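Local coordinates for fucolectin-related protein (Streptococcus pneumoniae, PDB 2J22) that probably recognises fucose-containing blood group antigens on host glycans, as a calcium-containing carbohydrate-binding module of a pneumococcal virulence factor, at residues Q23-Y28 / H51-S56; S58-D63 / V126-R131; A65-L70 / G120-K125; L73-R78 / N112-D117. All coordinates share one frame; numbering follows the deposited sequence.

Contact 1: Q23-Y28 / H51-S56; sequences QSSTDY and HTKEDS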
loop_
_atom_site.group_PDB
_atom_site.type_symbol
_atom_site.label_atom_id
_atom_site.label_comp_id
_atom_site.label_asym_id
_atom_site.label_seq_id
_atom_site.Cartn_x
_atom_site.Cartn_y
_atom_site.Cartn_z
ATOM N N GLN A 23 7.326 -6.679 2.614
ATOM C CA GLN A 23 7.810 -5.303 2.746
ATOM C C GLN A 23 9.296 -5.317 3.045
ATOM O O GLN A 23 9.868 -6.372 3.313
ATOM C CB GLN A 23 6.974 -4.517 3.809
ATOM C CG GLN A 23 6.973 -5.073 5.264
ATOM C CD GLN A 23 5.918 -4.428 6.211
ATOM O OE1 GLN A 23 5.067 -3.588 5.789
ATOM N NE2 GLN A 23 6.010 -4.742 7.463
ATOM N N SER A 24 9.914 -4.158 2.976
ATOM C CA SER A 24 11.345 -3.983 3.084
ATOM C C SER A 24 11.852 -4.505 4.431
ATOM O O SER A 24 12.916 -5.130 4.474
ATOM C CB SER A 24 11.690 -2.517 2.884
ATOM O OG SER A 24 11.001 -1.744 3.868
ATOM N N SER A 25 11.106 -4.272 5.522
ATOM C CA SER A 25 11.486 -4.860 6.809
ATOM C C SER A 25 10.285 -4.717 7.752
ATOM O O SER A 25 9.300 -4.112 7.412
ATOM C CB SER A 25 12.723 -4.169 7.423
ATOM O OG SER A 25 12.439 -2.791 7.666
ATOM N N THR A 26 10.374 -5.215 8.965
ATOM C CA THR A 26 9.209 -5.085 9.849
ATOM C C THR A 26 9.656 -4.604 11.216
ATOM O O THR A 26 10.685 -5.093 11.763
ATOM C CB THR A 26 8.551 -6.458 9.970
ATOM O OG1 THR A 26 8.020 -6.874 8.693
ATOM C CG2 THR A 26 7.369 -6.440 10.941
ATOM N N ASP A 27 8.918 -3.645 11.774
ATOM C CA ASP A 27 9.217 -3.175 13.127
ATOM C C ASP A 27 7.910 -3.144 13.913
ATOM O O ASP A 27 6.849 -3.008 13.330
ATOM C CB ASP A 27 9.824 -1.797 13.041
ATOM C CG ASP A 27 11.006 -1.600 13.973
ATOM O OD1 ASP A 27 11.391 -2.546 14.670
ATOM O OD2 ASP A 27 11.602 -0.502 14.066
ATOM N N TYR A 28 7.977 -3.366 15.221
ATOM C CA TYR A 28 6.790 -3.116 16.090
ATOM C C TYR A 28 5.626 -4.034 15.776
ATOM O O TYR A 28 4.467 -3.682 15.864
ATOM C CB TYR A 28 6.352 -1.644 16.045
ATOM C CG TYR A 28 7.484 -0.691 16.379
ATOM C CD1 TYR A 28 8.073 -0.702 17.649
ATOM C CD2 TYR A 28 7.971 0.240 15.431
ATOM C CE1 TYR A 28 9.158 0.142 17.974
ATOM C CE2 TYR A 28 9.061 1.118 15.742
ATOM C CZ TYR A 28 9.640 1.056 17.020
ATOM O OH TYR A 28 10.680 1.914 17.356
ATOM N N HIS A 51 4.355 -1.513 9.613
ATOM C CA HIS A 51 5.485 -0.715 10.107
ATOM C C HIS A 51 6.790 -1.309 9.630
ATOM O O HIS A 51 7.078 -2.492 9.937
ATOM C CB HIS A 51 5.480 -0.622 11.649
ATOM C CG HIS A 51 6.098 0.648 12.181
ATOM N ND1 HIS A 51 7.308 1.140 11.744
ATOM C CD2 HIS A 51 5.654 1.525 13.108
ATOM C CE1 HIS A 51 7.598 2.255 12.399
ATOM N NE2 HIS A 51 6.600 2.519 13.225
ATOM N N THR A 52 7.524 -0.582 8.800
ATOM C CA THR A 52 8.891 -0.992 8.471
ATOM C C THR A 52 9.870 -0.428 9.479
ATOM O O THR A 52 9.541 0.477 10.271
ATOM C CB THR A 52 9.286 -0.604 6.998
ATOM O OG1 THR A 52 9.395 0.822 6.917
ATOM C CG2 THR A 52 8.109 -0.929 5.957
ATOM N N LYS A 53 11.098 -0.949 9.456
ATOM C CA LYS A 53 12.233 -0.237 9.990
ATOM C C LYS A 53 12.534 1.043 9.224
ATOM O O LYS A 53 11.889 1.354 8.228
ATOM C CB LYS A 53 13.451 -1.123 10.005
ATOM C CG LYS A 53 13.305 -2.234 11.065
ATOM C CD LYS A 53 14.340 -3.318 10.838
ATOM C CE LYS A 53 14.718 -4.051 12.098
ATOM N NZ LYS A 53 13.587 -4.841 12.633
ATOM N N GLU A 54 13.609 1.715 9.626
ATOM C CA GLU A 54 13.933 2.995 9.009
ATOM C C GLU A 54 14.763 2.770 7.728
ATOM O O GLU A 54 15.981 2.989 7.687
ATOM C CB GLU A 54 14.678 3.858 9.992
ATOM C CG GLU A 54 13.860 4.286 11.213
ATOM C CD GLU A 54 14.794 4.831 12.278
ATOM O OE1 GLU A 54 15.508 4.044 12.946
ATOM O OE2 GLU A 54 14.895 6.052 12.379
ATOM N N ASP A 55 14.109 2.288 6.684
ATOM C CA ASP A 55 14.856 1.700 5.552
ATOM C C ASP A 55 15.203 2.734 4.482
ATOM O O ASP A 55 14.702 3.883 4.519
ATOM C CB ASP A 55 14.043 0.561 4.882
ATOM C CG ASP A 55 13.947 -0.661 5.724
ATOM O OD1 ASP A 55 14.893 -0.984 6.503
ATOM O OD2 ASP A 55 12.953 -1.376 5.691
ATOM N N SER A 56 16.001 2.312 3.484
ATOM C CA SER A 56 16.489 3.244 2.477
ATOM C C SER A 56 16.332 2.768 0.993
ATOM O O SER A 56 17.322 2.442 0.357
ATOM C CB SER A 56 17.988 3.581 2.792
ATOM O OG SER A 56 18.144 3.917 4.146
HETATM O O HOH W 1 10.848 1.693 12.462
#

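Contact 2: S58-D63 / V126-R131; sequences SWWEID and VRISLR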
loop_
_atom_site.group_PDB
_atom_site.type_symbol
_atom_site.label_atom_id
_atom_site.label_comp_id
_atom_site.label_asym_id
_atom_site.label_seq_id
_atom_site.Cartn_x
_atom_site.Cartn_y
_atom_site.Cartn_z
ATOM N N SER A 58 12.124 2.555 2.582
ATOM C CA SER A 58 11.010 1.712 2.991
ATOM C C SER A 58 9.981 1.502 1.879
ATOM O O SER A 58 9.602 2.443 1.180
ATOM C CB SER A 58 10.300 2.283 4.237
ATOM O OG SER A 58 11.241 2.599 5.260
ATOM N N TRP A 59 9.496 0.258 1.738
ATOM C CA TRP A 59 8.484 -0.023 0.749
ATOM C C TRP A 59 7.617 -1.204 1.238
ATOM O O TRP A 59 7.974 -1.914 2.155
ATOM C CB TRP A 59 9.128 -0.293 -0.648
ATOM C CG TRP A 59 10.170 -1.431 -0.610
ATOM C CD1 TRP A 59 11.515 -1.294 -0.559
ATOM C CD2 TRP A 59 9.912 -2.838 -0.638
ATOM N NE1 TRP A 59 12.125 -2.531 -0.522
ATOM C CE2 TRP A 59 11.158 -3.498 -0.566
ATOM C CE3 TRP A 59 8.739 -3.623 -0.705
ATOM C CZ2 TRP A 59 11.273 -4.901 -0.528
ATOM C CZ3 TRP A 59 8.836 -5.010 -0.673
ATOM C CH2 TRP A 59 10.115 -5.644 -0.603
ATOM N N TRP A 60 6.494 -1.384 0.573
ATOM C CA TRP A 60 5.550 -2.466 0.820
ATOM C C TRP A 60 4.946 -2.918 -0.512
ATOM O O TRP A 60 4.746 -2.122 -1.448
ATOM C CB TRP A 60 4.466 -1.984 1.814
ATOM C CG TRP A 60 3.263 -2.869 2.002
ATOM C CD1 TRP A 60 2.951 -3.562 3.126
ATOM C CD2 TRP A 60 2.148 -2.998 1.124
ATOM N NE1 TRP A 60 1.730 -4.158 2.975
ATOM C CE2 TRP A 60 1.205 -3.808 1.771
ATOM C CE3 TRP A 60 1.824 -2.460 -0.144
ATOM C CZ2 TRP A 60 0.006 -4.211 1.173
ATOM C CZ3 TRP A 60 0.607 -2.812 -0.737
ATOM C CH2 TRP A 60 -0.283 -3.701 -0.080
ATOM N N GLU A 61 4.655 -4.207 -0.617
ATOM C CA GLU A 61 4.192 -4.767 -1.881
ATOM C C GLU A 61 3.119 -5.817 -1.698
ATOM O O GLU A 61 3.140 -6.579 -0.701
ATOM C CB GLU A 61 5.357 -5.485 -2.550
ATOM C CG GLU A 61 5.205 -5.692 -4.026
ATOM C CD GLU A 61 6.527 -6.102 -4.568
ATOM O OE1 GLU A 61 6.880 -7.301 -4.400
ATOM O OE2 GLU A 61 7.212 -5.213 -5.071
ATOM N N ILE A 62 2.223 -5.894 -2.686
ATOM C CA ILE A 62 1.140 -6.886 -2.714
ATOM C C ILE A 62 1.179 -7.608 -4.067
ATOM O O ILE A 62 1.360 -6.975 -5.113
ATOM C CB ILE A 62 -0.229 -6.248 -2.468
ATOM C CG1 ILE A 62 -1.314 -7.341 -2.405
ATOM C CG2 ILE A 62 -0.523 -5.149 -3.545
ATOM C CD1 ILE A 62 -2.682 -6.852 -2.046
ATOM N N ASP A 63 1.076 -8.949 -3.996
ATOM C CA ASP A 63 1.061 -9.845 -5.169
ATOM C C ASP A 63 -0.386 -10.302 -5.316
ATOM O O ASP A 63 -0.919 -10.965 -4.426
ATOM C CB ASP A 63 2.011 -11.044 -4.973
ATOM C CG ASP A 63 2.160 -11.951 -6.261
ATOM O OD1 ASP A 63 1.446 -11.804 -7.255
ATOM O OD2 ASP A 63 3.032 -12.816 -6.354
ATOM N N VAL A 126 1.550 -4.513 -6.792
ATOM C CA VAL A 126 1.499 -3.090 -6.461
ATOM C C VAL A 126 2.506 -2.871 -5.318
ATOM O O VAL A 126 2.508 -3.641 -4.317
ATOM C CB VAL A 126 0.088 -2.596 -6.032
ATOM C CG1 VAL A 126 0.123 -1.031 -5.807
ATOM C CG2 VAL A 126 -1.044 -2.894 -7.050
ATOM N N ARG A 127 3.379 -1.874 -5.507
ATOM C CA ARG A 127 4.428 -1.488 -4.575
ATOM C C ARG A 127 4.176 -0.057 -4.148
ATOM O O ARG A 127 3.840 0.819 -4.991
ATOM C CB ARG A 127 5.732 -1.496 -5.286
ATOM C CG ARG A 127 6.971 -1.368 -4.392
ATOM C CD ARG A 127 7.859 -2.571 -4.707
ATOM N NE ARG A 127 9.162 -2.227 -4.425
ATOM C CZ ARG A 127 10.124 -3.060 -4.076
ATOM N NH1 ARG A 127 9.959 -4.378 -3.989
ATOM N NH2 ARG A 127 11.275 -2.522 -3.834
ATOM N N ILE A 128 4.287 0.206 -2.854
ATOM C CA ILE A 128 4.238 1.598 -2.408
ATOM C C ILE A 128 5.657 1.817 -1.834
ATOM O O ILE A 128 6.084 1.025 -0.995
ATOM C CB ILE A 128 3.154 1.748 -1.313
ATOM C CG1 ILE A 128 1.733 1.562 -1.887
ATOM C CG2 ILE A 128 3.322 3.145 -0.642
ATOM C CD1 ILE A 128 0.632 1.525 -0.843
ATOM N N SER A 129 6.391 2.849 -2.266
ATOM C CA SER A 129 7.798 3.030 -1.880
ATOM C C SER A 129 8.038 4.489 -1.576
ATOM O O SER A 129 7.814 5.364 -2.474
ATOM C CB SER A 129 8.751 2.579 -3.035
ATOM O OG SER A 129 10.139 2.499 -2.643
ATOM N N LEU A 130 8.568 4.767 -0.371
ATOM C CA LEU A 130 8.808 6.161 0.060
ATOM C C LEU A 130 10.052 6.719 -0.687
ATOM O O LEU A 130 10.987 5.958 -0.945
ATOM C CB LEU A 130 9.049 6.166 1.577
ATOM C CG LEU A 130 7.885 5.680 2.470
ATOM C CD1 LEU A 130 8.227 5.815 3.993
ATOM C CD2 LEU A 130 6.586 6.417 2.217
ATOM N N ARG A 131 10.033 7.997 -1.092
ATOM C CA ARG A 131 11.196 8.583 -1.765
ATOM C C ARG A 131 12.213 9.275 -0.821
ATOM O O ARG A 131 13.351 9.516 -1.209
ATOM C CB ARG A 131 10.779 9.531 -2.905
ATOM C CG ARG A 131 10.292 8.806 -4.143
ATOM C CD ARG A 131 11.318 7.837 -4.814
ATOM N NE ARG A 131 12.235 8.483 -5.777
ATOM C CZ ARG A 131 11.845 9.040 -6.936
ATOM N NH1 ARG A 131 10.554 9.027 -7.288
ATOM N NH2 ARG A 131 12.743 9.612 -7.747
#

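Contact 3: A65-L70 / G120-K125; sequences AQTEEL and GLKGKK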
loop_
_atom_site.group_PDB
_atom_site.type_symbol
_atom_site.label_atom_id
_atom_site.label_comp_id
_atom_site.label_asym_id
_atom_site.label_seq_id
_atom_site.Cartn_x
_atom_site.Cartn_y
_atom_site.Cartn_z
ATOM N N ALA A 65 -1.560 -12.413 -7.411
ATOM C CA ALA A 65 -1.592 -13.868 -7.721
ATOM C C ALA A 65 -1.824 -14.175 -9.212
ATOM O O ALA A 65 -1.366 -15.221 -9.727
ATOM C CB ALA A 65 -2.622 -14.613 -6.867
ATOM N N GLN A 66 -2.556 -13.290 -9.881
ATOM C CA GLN A 66 -2.569 -13.237 -11.348
ATOM C C GLN A 66 -2.917 -11.827 -11.781
ATOM O O GLN A 66 -3.373 -11.026 -10.961
ATOM C CB GLN A 66 -3.576 -14.227 -11.906
ATOM C CG GLN A 66 -4.956 -14.075 -11.338
ATOM C CD GLN A 66 -6.036 -14.274 -12.391
ATOM O OE1 GLN A 66 -7.207 -14.367 -12.045
ATOM N NE2 GLN A 66 -5.650 -14.279 -13.678
ATOM N N THR A 67 -2.721 -11.533 -13.071
ATOM C CA THR A 67 -3.068 -10.247 -13.665
ATOM C C THR A 67 -4.541 -9.959 -13.469
ATOM O O THR A 67 -5.391 -10.858 -13.641
ATOM C CB THR A 67 -2.689 -10.248 -15.167
ATOM O OG1 THR A 67 -1.273 -10.437 -15.289
ATOM C CG2 THR A 67 -2.934 -8.884 -15.826
ATOM N N GLU A 68 -4.857 -8.718 -13.067
ATOM C CA GLU A 68 -6.248 -8.360 -12.840
ATOM C C GLU A 68 -6.456 -7.036 -13.511
ATOM O O GLU A 68 -5.486 -6.276 -13.663
ATOM C CB GLU A 68 -6.642 -8.268 -11.324
ATOM C CG GLU A 68 -6.579 -9.614 -10.548
ATOM C CD GLU A 68 -7.677 -10.643 -10.863
ATOM O OE1 GLU A 68 -8.660 -10.362 -11.582
ATOM O OE2 GLU A 68 -7.571 -11.782 -10.361
ATOM N N GLU A 69 -7.707 -6.796 -13.921
ATOM C CA GLU A 69 -8.147 -5.468 -14.381
ATOM C C GLU A 69 -8.476 -4.609 -13.184
ATOM O O GLU A 69 -9.453 -4.845 -12.514
ATOM C CB GLU A 69 -9.345 -5.571 -15.350
ATOM C CG GLU A 69 -8.992 -6.283 -16.647
ATOM C CD GLU A 69 -10.231 -6.567 -17.471
ATOM O OE1 GLU A 69 -10.858 -5.590 -17.962
ATOM O OE2 GLU A 69 -10.599 -7.767 -17.564
ATOM N N LEU A 70 -7.668 -3.573 -12.963
ATOM C CA LEU A 70 -7.695 -2.829 -11.727
ATOM C C LEU A 70 -8.562 -1.602 -11.902
ATOM O O LEU A 70 -8.260 -0.793 -12.758
ATOM C CB LEU A 70 -6.264 -2.404 -11.321
ATOM C CG LEU A 70 -5.245 -3.565 -11.298
ATOM C CD1 LEU A 70 -3.815 -3.097 -11.037
ATOM C CD2 LEU A 70 -5.683 -4.626 -10.302
ATOM N N GLY A 120 -9.341 0.058 -15.093
ATOM C CA GLY A 120 -9.111 -1.235 -15.732
ATOM C C GLY A 120 -7.674 -1.531 -16.194
ATOM O O GLY A 120 -7.421 -2.539 -16.878
ATOM N N LEU A 121 -6.716 -0.678 -15.829
ATOM C CA LEU A 121 -5.294 -1.043 -15.911
ATOM C C LEU A 121 -5.022 -2.524 -15.504
ATOM O O LEU A 121 -5.421 -2.950 -14.392
ATOM C CB LEU A 121 -4.495 -0.089 -15.001
ATOM C CG LEU A 121 -2.986 -0.299 -14.874
ATOM C CD1 LEU A 121 -2.318 0.051 -16.228
ATOM C CD2 LEU A 121 -2.447 0.548 -13.668
ATOM N N LYS A 122 -4.401 -3.328 -16.390
ATOM C CA LYS A 122 -4.021 -4.706 -16.047
ATOM C C LYS A 122 -2.679 -4.714 -15.293
ATOM O O LYS A 122 -1.699 -4.144 -15.797
ATOM C CB LYS A 122 -3.949 -5.608 -17.290
ATOM C CG LYS A 122 -5.352 -5.898 -17.948
ATOM C CD LYS A 122 -5.172 -6.632 -19.248
ATOM C CE LYS A 122 -6.514 -7.245 -19.674
ATOM N NZ LYS A 122 -7.481 -6.172 -19.974
ATOM N N GLY A 123 -2.681 -5.303 -14.080
ATOM C CA GLY A 123 -1.472 -5.490 -13.272
ATOM C C GLY A 123 -1.561 -6.691 -12.352
ATOM O O GLY A 123 -2.691 -7.173 -12.033
ATOM N N LYS A 124 -0.396 -7.145 -11.882
ATOM C CA LYS A 124 -0.347 -8.278 -10.968
ATOM C C LYS A 124 0.212 -7.948 -9.572
ATOM O O LYS A 124 -0.017 -8.730 -8.606
ATOM C CB LYS A 124 0.465 -9.422 -11.599
ATOM C CG LYS A 124 0.851 -10.527 -10.628
ATOM C CD LYS A 124 0.922 -11.780 -11.390
ATOM C CE LYS A 124 1.661 -12.854 -10.675
ATOM N NZ LYS A 124 0.924 -13.195 -9.497
ATOM N N LYS A 125 0.936 -6.823 -9.492
ATOM C CA LYS A 125 1.637 -6.426 -8.262
ATOM C C LYS A 125 1.607 -4.920 -8.069
ATOM O O LYS A 125 1.709 -4.152 -9.053
ATOM C CB LYS A 125 3.130 -6.839 -8.286
ATOM C CG LYS A 125 3.380 -8.285 -8.039
ATOM C CD LYS A 125 4.894 -8.533 -7.896
ATOM C CE LYS A 125 5.165 -10.052 -7.864
ATOM N NZ LYS A 125 6.630 -10.285 -7.960
#

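Contact 4: L73-R78 / N112-D117; sequences LIIYNR and NNLSID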
loop_
_atom_site.group_PDB
_atom_site.type_symbol
_atom_site.label_atom_id
_atom_site.label_comp_id
_atom_site.label_asym_id
_atom_site.label_seq_id
_atom_site.Cartn_x
_atom_site.Cartn_y
_atom_site.Cartn_z
ATOM N N LEU A 73 -7.689 1.905 -6.558
ATOM C CA LEU A 73 -6.800 1.654 -5.409
ATOM C C LEU A 73 -7.169 2.640 -4.276
ATOM O O LEU A 73 -7.289 3.859 -4.523
ATOM C CB LEU A 73 -5.325 1.757 -5.817
ATOM C CG LEU A 73 -4.229 1.944 -4.780
ATOM C CD1 LEU A 73 -4.055 0.623 -4.038
ATOM C CD2 LEU A 73 -2.954 2.283 -5.591
ATOM N N ILE A 74 -7.404 2.113 -3.065
ATOM C CA ILE A 74 -7.542 2.987 -1.907
ATOM C C ILE A 74 -6.446 2.662 -0.793
ATOM O O ILE A 74 -6.202 1.482 -0.442
ATOM C CB ILE A 74 -9.011 3.016 -1.335
ATOM C CG1 ILE A 74 -10.079 3.061 -2.424
ATOM C CG2 ILE A 74 -9.191 4.219 -0.440
ATOM C CD1 ILE A 74 -11.577 3.009 -1.873
ATOM N N ILE A 75 -5.714 3.699 -0.401
ATOM C CA ILE A 75 -4.665 3.617 0.629
ATOM C C ILE A 75 -5.133 4.391 1.878
ATOM O O ILE A 75 -5.523 5.554 1.783
ATOM C CB ILE A 75 -3.340 4.203 0.103
ATOM C CG1 ILE A 75 -2.771 3.311 -1.011
ATOM C CG2 ILE A 75 -2.300 4.415 1.244
ATOM C CD1 ILE A 75 -2.026 4.108 -2.063
ATOM N N TYR A 76 -5.126 3.717 3.019
ATOM C CA TYR A 76 -5.540 4.263 4.324
ATOM C C TYR A 76 -4.280 4.457 5.152
ATOM O O TYR A 76 -3.461 3.554 5.249
ATOM C CB TYR A 76 -6.504 3.312 5.023
ATOM C CG TYR A 76 -7.889 3.388 4.425
ATOM C CD1 TYR A 76 -8.736 4.430 4.768
ATOM C CD2 TYR A 76 -8.325 2.478 3.444
ATOM C CE1 TYR A 76 -9.981 4.575 4.205
ATOM C CE2 TYR A 76 -9.604 2.627 2.849
ATOM C CZ TYR A 76 -10.406 3.681 3.256
ATOM O OH TYR A 76 -11.669 3.844 2.766
ATOM N N ASN A 77 -4.044 5.683 5.607
ATOM C CA ASN A 77 -2.836 5.980 6.375
ATOM C C ASN A 77 -2.960 5.599 7.858
ATOM O O ASN A 77 -4.069 5.448 8.357
ATOM C CB ASN A 77 -2.626 7.497 6.281
ATOM C CG ASN A 77 -1.206 7.938 6.642
ATOM O OD1 ASN A 77 -0.334 7.133 6.906
ATOM N ND2 ASN A 77 -0.978 9.269 6.635
ATOM N N ARG A 78 -1.843 5.453 8.560
ATOM C CA ARG A 78 -1.822 5.520 10.010
ATOM C C ARG A 78 -2.484 6.849 10.450
ATOM O O ARG A 78 -2.450 7.832 9.699
ATOM C CB ARG A 78 -0.357 5.539 10.491
ATOM C CG ARG A 78 -0.182 5.393 12.043
ATOM C CD ARG A 78 1.288 5.303 12.504
ATOM N NE ARG A 78 1.344 5.328 13.980
ATOM C CZ ARG A 78 2.487 5.325 14.650
ATOM N NH1 ARG A 78 3.641 5.331 13.979
ATOM N NH2 ARG A 78 2.488 5.372 15.976
ATOM N N ASN A 112 -7.071 11.065 5.985
ATOM C CA ASN A 112 -6.470 9.800 6.349
ATOM C C ASN A 112 -6.417 8.794 5.196
ATOM O O ASN A 112 -6.058 7.670 5.418
ATOM C CB ASN A 112 -7.108 9.198 7.611
ATOM C CG ASN A 112 -8.592 8.812 7.430
ATOM O OD1 ASN A 112 -9.093 8.589 6.302
ATOM N ND2 ASN A 112 -9.303 8.724 8.564
ATOM N N ASN A 113 -6.758 9.214 3.976
ATOM C CA ASN A 113 -6.802 8.288 2.843
ATOM C C ASN A 113 -6.656 8.924 1.446
ATOM O O ASN A 113 -6.835 10.134 1.286
ATOM C CB ASN A 113 -8.023 7.364 2.941
ATOM C CG ASN A 113 -9.309 8.046 2.492
ATOM O OD1 ASN A 113 -9.990 8.691 3.277
ATOM N ND2 ASN A 113 -9.618 7.922 1.217
ATOM N N LEU A 114 -6.316 8.096 0.447
ATOM C CA LEU A 114 -6.238 8.528 -0.952
ATOM C C LEU A 114 -6.803 7.462 -1.874
ATOM O O LEU A 114 -6.497 6.296 -1.740
ATOM C CB LEU A 114 -4.818 8.910 -1.353
ATOM C CG LEU A 114 -4.295 8.655 -2.769
ATOM C CD1 LEU A 114 -4.305 9.881 -3.615
ATOM C CD2 LEU A 114 -2.873 8.039 -2.752
ATOM N N SER A 115 -7.643 7.893 -2.806
ATOM C CA SER A 115 -8.286 7.007 -3.751
ATOM C C SER A 115 -7.696 7.289 -5.124
ATOM O O SER A 115 -7.466 8.438 -5.483
ATOM C CB SER A 115 -9.816 7.189 -3.738
ATOM O OG SER A 115 -10.483 6.009 -4.193
ATOM N N ILE A 116 -7.392 6.232 -5.870
ATOM C CA ILE A 116 -6.869 6.378 -7.223
ATOM C C ILE A 116 -7.713 5.521 -8.152
ATOM O O ILE A 116 -7.866 4.325 -7.905
ATOM C CB ILE A 116 -5.420 5.906 -7.276
ATOM C CG1 ILE A 116 -4.555 6.657 -6.249
ATOM C CG2 ILE A 116 -4.883 6.010 -8.697
ATOM C CD1 ILE A 116 -3.664 7.740 -6.814
ATOM N N ASP A 117 -8.279 6.105 -9.213
ATOM C CA ASP A 117 -9.018 5.286 -10.163
ATOM C C ASP A 117 -7.969 4.776 -11.134
ATOM O O ASP A 117 -7.015 5.470 -11.418
ATOM C CB ASP A 117 -10.130 6.067 -10.896
ATOM C CG ASP A 117 -11.400 6.255 -10.042
ATOM O OD1 ASP A 117 -11.743 5.395 -9.188
ATOM O OD2 ASP A 117 -12.149 7.261 -10.173
HETATM O O HOH W 2 -6.640 5.488 7.853
#

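Contact 1: Q23-Y28 / H51-S56
Ser24 OG donates to Asp55 OD2 at 2.7 Å, meeting it on the anti side of the carboxylate and 15° out of its plane, which illustrates how an acid can fasten a neighbouring loop. Ser25 OG accepts the backbone N-H of Lys53, at 2.9 Å between Lys53 N and Ser25 OG; chi1 of 61° sets this hydroxyl between its own backbone N and carbonyl carbon, facing that N-H. Its approach to Asp55 OD2 is suspiciously short and remains doubtful. Backbone bonding adds Asp27 N to His51 O, 2.8 Å, with the donor above the carbonyl plane.

The segments comprise the end of strand 20-23 and parts of the long connection that leads to strand 59-64, at one end of a galactose-binding-like beta-sandwich, and Ser24 OG also bonds to Trp59 N at the start of strand 59-64.

Charge enters through Lys53, whose chain bends at its last torsion and brings NZ to 3.0 Å from Thr26 O; its salt bridge to Asp27 OD1 is long. A water donates to both Asp27 OD2 and Thr52 O.

The aromatic part is a T-shaped pair: the edge of Tyr28 points at the face of His51, centroids 4.8 Å apart and planes at 65°, with Tyr28 CD2 over the centre of the imidazole. His51 ND1, donating to Thr52 O at 2.8 Å almost within its ring plane, fixes the rotation of that imidazole.

Contact 2: S58-D63 / V126-R131
Trp59 carries the guanidinium of Arg127 flat on its indole, a stacked cation-pi pair laid across two antiparallel neighbours in one sheet of the beta-sandwich. The planes are only 13° apart, and Arg127 CZ stands 3.7 Å from the centroid of the six-membered ring of Trp59. NH2 lies over the indole toward its rim, while the centre of the guanidinium covers Trp59 CD2. Glu61 belongs to the same first shell, meeting the edge of the guanidinium in a salt bridge from OE2 to NH1, though the modelled place of that oxygen is less sure. Arg127 reaches back over Trp59 through a bend at chi2, 125°.

One shell further out, Arg22 of strand 20-23 pairs with Glu61 OE1, so the carboxylate has a second arginine partner.

The other face is apolar. Trp60 CE3 approaches Ile128 CD1 at 4.2 Å, and Ile62 lies beside Val126, pointing the same way; Leu139 and Val142 of strand 139-146 pack against Trp60 and Ile128, while Trp60 NE1 is bonded to Ser32 O.

The backbones position both faces, their short axes at 176°. Trp60 and Ile128 exchange two bonds, as do Ile62 and Val126, and beyond them Leu130 N reaches Ser58 O at 3.0 Å.

Contact 3: A65-L70 / G120-K125
Ala65 meets the tip of Lys124, whose long side chain runs past the turn at 65-66, its CD lying 3.8 Å from Gln66 CA. The chain is extended until a bend at its last torsion, chi4 65°, and its amine is directed to a salt bridge with Asp63 OD1. The same oxygen accepts the backbone N-H of Ala65, so one aspartate holds both the corner and the lysine that crosses it.

Thr67 comes next, laying CG2 against Lys122 CB at 3.7 Å, the two side chains at about a right angle. With Glu68 the regular antiparallel pairing starts: Glu68 N donates to Gly123 O at 2.9 Å, and Gly123 N returns a bond to Glu68 O at 3.0 Å. Glu69 forms a non-hydrogen-bonded pair with Lys122, and their side chains run side by side in the same direction; the charged ends are only loosely joined, Glu69 OE1 to Lys122 NZ being a long 4.0 Å. Leu70 N then donates to Leu121 O at 2.7 Å. Leu70 CD1 comes to 3.9 Å from Gly123 N.

The short strand 121-123 thus flanks the beginning of strand 67-77. Leu70 and Leu121 both touch Ile93 of strand 89-94 in the other sheet, Leu70 also packs on Val144 of strand 139-146, and Lys124 and Lys125 form a classic beta bulge opposite Tyr94.

Contact 4: L73-R78 / N112-D117
Asn112 O is approached by two donors at the edge of the sheet. The backbone N-H of Asn77 reaches it at 2.8 Å, tilted 28° from the carbonyl plane, and a water adds a weak bond while donating more closely, at 2.6 Å, to Asn77 O. This water therefore bridges the two carbonyls near the end of the paired region.

From there the strands run antiparallel, 170° between their short axes, in the five-stranded sheet that also holds strand 139-146. Ile75 and Leu114 exchange two backbone bonds, as do Leu73 and Ile116; Ile116 N to Leu73 O is the shorter of the latter at 2.7 Å.

On one face the ring of Tyr76 lies alongside Asn113, with CD1 3.5 Å from Asn113 CB, CE1 close to the same carbon, and the ring and amide planes 33° apart. Next along, Ile74 CG1 touches Ser115 OG at 3.5 Å. On the other face Ile75 CD1 meets Leu114 CD2 at 4.1 Å, side by side and pointing the same way, and Ile91 of strand 89-94 and Ile106 of strand 100-108 in the facing sheet pack against this apolar side.

The chemistry thus differs by face: methyl groups turn inward between the sheets of the sandwich, whereas Tyr76, Asn113 and Ser115, with Ile74 among them, occupy the other side, which is mixed in character and more exposed.

The four contacts show how a small beta-sandwich is assembled from distinct kinds of pairing. Contact 2 lies in one sheet and contacts 3 and 4 share strand 67-77 in the other; one place where the sheets meet is Ile128 CD1 on Ile75 CG1, at 3.8 Å. Contact 3 is tied to contact 2 by the lysine-aspartate bridge at the corner, their centres about 16 Å apart, while contact 1 joins contact 2 through Ser24 and Trp59 and lies about 26 Å, centre to centre, from contact 3. The bound calcium ion lies about 7 Å from the side chain of Tyr76, 9 Å from that of Trp60 and 11 Å from that of Gln23.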